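Local atomic coordinates of ribonucleoside-diphosphate reductase subunit beta (Streptococcus sanguinis, PDB entry 4N83), a protein that is the dimanganese-binding small subunit of a class Ib ribonucleotide reductase, which probably supplies the deoxyribonucleotides needed for DNA synthesis. Residues 139-144 with 151-156. Sequence-based numbering, arbitrary orientation.
Sequences EIYLNG and IASVFL
Two consecutive helices of the ferritin-like ribonucleotide reductase small-chain fold, 128-143 and 148-160, meet here as a near-antiparallel hairpin, where Ile-140 and Tyr-141 touch Ala-152, Ser-153 and Leu-156. The short segment axes come within 10.6 Å of each other, with N-to-C directions 158° apart. The Ala-152 methyl packs against both branches of Ile-140: CB of Ala-152 lies 4.1 Å from CD1 of Ile-140 and 4.2 Å from its CG2. The Tyr-141 ring reaches across to helix 148-160, its CG anti to the carbonyl carbon (chi1 -68°), and sets its hydroxyl against the backbone there. OH of Tyr-141 lies 3.3 Å from CA of Ser-153, whose CB sits at the ring edge near its plane. CD2 of Leu-156 is 4.0 Å from OH of Tyr-141. Both buried hydroxyls, of Tyr-141 and Ser-153, hydrogen-bond to the side-chain amide of Gln-69, the former to NE2 and the latter to OE1, which ties the hairpin to helix 49-78. The contact lies beside the dimanganese site: the Ser-153 side chain is about 5 Å from a manganese ion, and Leu-156 precedes the ligand Glu-157. Ile-140 also touches Trp-220 and Leu-224 of helix 211-240, and helix 178-206 meets Ser-153 through Ile-198.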
ATOM      1  N   GLU A 139      14.121  16.226   2.335  1.00128.55           N
ATOM      2  CA  GLU A 139      14.424  17.032   3.521  1.00130.69           C
ATOM      3  C   GLU A 139      13.143  17.610   4.124  1.00129.14           C
ATOM      4  O   GLU A 139      13.019  17.716   5.346  1.00130.70           O
ATOM      5  CB  GLU A 139      15.412  18.155   3.167  1.00132.99           C
ATOM      6  CG  GLU A 139      15.815  19.056   4.332  1.00135.51           C
ATOM      7  CD  GLU A 139      14.861  20.219   4.563  1.00135.61           C
ATOM      8  OE1 GLU A 139      14.355  20.800   3.576  1.00134.99           O
ATOM      9  OE2 GLU A 139      14.621  20.561   5.741  1.00136.32           O
ATOM     10  N   ILE A 140      12.195  17.975   3.260  1.00125.33           N
ATOM     11  CA  ILE A 140      10.887  18.457   3.702  1.00122.59           C
ATOM     12  C   ILE A 140      10.091  17.321   4.351  1.00119.40           C
ATOM     13  O   ILE A 140       9.455  17.526   5.384  1.00119.30           O
ATOM     14  CB  ILE A 140      10.083  19.081   2.539  1.00121.47           C
ATOM     15  CG1 ILE A 140      10.788  20.338   2.016  1.00123.23           C
ATOM     16  CG2 ILE A 140       8.669  19.437   2.985  1.00120.81           C
ATOM     17  CD1 ILE A 140      10.403  20.713   0.602  1.00122.29           C
ATOM     18  N   TYR A 141      10.133  16.130   3.753  1.00115.93           N
ATOM     19  CA  TYR A 141       9.435  14.968   4.315  1.00113.24           C
ATOM     20  C   TYR A 141      10.003  14.569   5.677  1.00112.70           C
ATOM     21  O   TYR A 141       9.251  14.221   6.588  1.00111.47           O
ATOM     22  CB  TYR A 141       9.486  13.759   3.365  1.00111.93           C
ATOM     23  CG  TYR A 141       8.702  13.907   2.069  1.00109.57           C
ATOM     24  CD1 TYR A 141       7.452  14.531   2.040  1.00107.97           C
ATOM     25  CD2 TYR A 141       9.200  13.389   0.876  1.00108.95           C
ATOM     26  CE1 TYR A 141       6.742  14.654   0.857  1.00106.35           C
ATOM     27  CE2 TYR A 141       8.491  13.505  -0.309  1.00107.46           C
ATOM     28  CZ  TYR A 141       7.266  14.141  -0.314  1.00105.94           C
ATOM     29  OH  TYR A 141       6.564  14.256  -1.494  1.00104.40           O
ATOM     30  N   LEU A 142      11.326  14.625   5.809  1.00112.67           N
ATOM     31  CA  LEU A 142      11.995  14.227   7.048  1.00113.57           C
ATOM     32  C   LEU A 142      11.858  15.269   8.165  1.00114.52           C
ATOM     33  O   LEU A 142      11.725  14.902   9.333  1.00115.02           O
ATOM     34  CB  LEU A 142      13.479  13.924   6.789  1.00114.78           C
ATOM     35  CG  LEU A 142      13.790  12.681   5.945  1.00113.29           C
ATOM     36  CD1 LEU A 142      15.259  12.654   5.544  1.00114.46           C
ATOM     37  CD2 LEU A 142      13.417  11.404   6.684  1.00112.55           C
ATOM     38  N   ASN A 143      11.880  16.555   7.809  1.00114.57           N
ATOM     39  CA  ASN A 143      11.913  17.641   8.803  1.00115.74           C
ATOM     40  C   ASN A 143      10.739  18.629   8.760  1.00114.88           C
ATOM     41  O   ASN A 143      10.357  19.172   9.798  1.00115.46           O
ATOM     42  CB  ASN A 143      13.230  18.416   8.680  1.00117.27           C
ATOM     43  CG  ASN A 143      14.452  17.529   8.854  1.00117.73           C
ATOM     44  OD1 ASN A 143      15.398  17.604   8.070  1.00117.87           O
ATOM     45  ND2 ASN A 143      14.435  16.683   9.877  1.00117.52           N
ATOM     46  N   GLY A 144      10.183  18.872   7.575  1.00113.51           N
ATOM     47  CA  GLY A 144       9.079  19.826   7.411  1.00113.10           C
ATOM     48  C   GLY A 144       7.820  19.446   8.175  1.00112.75           C
ATOM     49  O   GLY A 144       7.621  18.278   8.515  1.00111.99           O
ATOM     50  N   ILE A 151       2.402  20.116   0.374  1.00106.31           N
ATOM     51  CA  ILE A 151       2.718  21.023  -0.734  1.00107.20           C
ATOM     52  C   ILE A 151       3.807  20.438  -1.638  1.00107.65           C
ATOM     53  O   ILE A 151       3.747  20.576  -2.862  1.00106.77           O
ATOM     54  CB  ILE A 151       3.185  22.407  -0.222  1.00108.86           C
ATOM     55  CG1 ILE A 151       2.054  23.122   0.523  1.00108.24           C
ATOM     56  CG2 ILE A 151       3.659  23.279  -1.376  1.00109.87           C
ATOM     57  CD1 ILE A 151       2.534  24.199   1.475  1.00109.49           C
ATOM     58  N   ALA A 152       4.799  19.793  -1.027  1.00109.15           N
ATOM     59  CA  ALA A 152       5.934  19.225  -1.758  1.00110.23           C
ATOM     60  C   ALA A 152       5.529  18.039  -2.633  1.00108.66           C
ATOM     61  O   ALA A 152       6.007  17.908  -3.760  1.00108.18           O
ATOM     62  CB  ALA A 152       7.031  18.810  -0.789  1.00112.26           C
ATOM     63  N   SER A 153       4.656  17.182  -2.108  1.00107.61           N
ATOM     64  CA  SER A 153       4.172  16.015  -2.850  1.00106.22           C
ATOM     65  C   SER A 153       3.267  16.419  -4.015  1.00105.94           C
ATOM     66  O   SER A 153       3.263  15.763  -5.059  1.00105.32           O
ATOM     67  CB  SER A 153       3.425  15.058  -1.918  1.00104.83           C
ATOM     68  OG  SER A 153       3.168  13.821  -2.561  1.00103.84           O
ATOM     69  N   VAL A 154       2.500  17.493  -3.832  1.00106.94           N
ATOM     70  CA  VAL A 154       1.651  18.030  -4.898  1.00107.09           C
ATOM     71  C   VAL A 154       2.510  18.688  -5.980  1.00108.40           C
ATOM     72  O   VAL A 154       2.304  18.437  -7.166  1.00107.97           O
ATOM     73  CB  VAL A 154       0.600  19.027  -4.356  1.00107.06           C
ATOM     74  CG1 VAL A 154      -0.122  19.738  -5.495  1.00106.41           C
ATOM     75  CG2 VAL A 154      -0.406  18.304  -3.469  1.00106.13           C
ATOM     76  N   PHE A 155       3.468  19.522  -5.574  1.00109.82           N
ATOM     77  CA  PHE A 155       4.420  20.108  -6.525  1.00111.27           C
ATOM     78  C   PHE A 155       5.190  19.021  -7.269  1.00110.65           C
ATOM     79  O   PHE A 155       5.427  19.137  -8.471  1.00110.63           O
ATOM     80  CB  PHE A 155       5.437  21.025  -5.828  1.00114.01           C
ATOM     81  CG  PHE A 155       4.939  22.420  -5.549  1.00115.10           C
ATOM     82  CD1 PHE A 155       4.162  23.115  -6.474  1.00115.23           C
ATOM     83  CD2 PHE A 155       5.299  23.062  -4.370  1.00116.59           C
ATOM     84  CE1 PHE A 155       3.727  24.403  -6.207  1.00116.32           C
ATOM     85  CE2 PHE A 155       4.871  24.351  -4.103  1.00117.71           C
ATOM     86  CZ  PHE A 155       4.082  25.021  -5.020  1.00117.81           C
ATOM     87  N   LEU A 156       5.585  17.978  -6.544  1.00110.20           N
ATOM     88  CA  LEU A 156       6.376  16.894  -7.117  1.00110.50           C
ATOM     89  C   LEU A 156       5.656  16.245  -8.293  1.00109.14           C
ATOM     90  O   LEU A 156       6.112  16.331  -9.432  1.00109.13           O
ATOM     91  CB  LEU A 156       6.699  15.842  -6.046  1.00110.64           C
ATOM     92  CG  LEU A 156       7.443  14.571  -6.471  1.00110.61           C
ATOM     93  CD1 LEU A 156       8.697  14.903  -7.264  1.00112.13           C
ATOM     94  CD2 LEU A 156       7.787  13.734  -5.247  1.00110.61           C
TER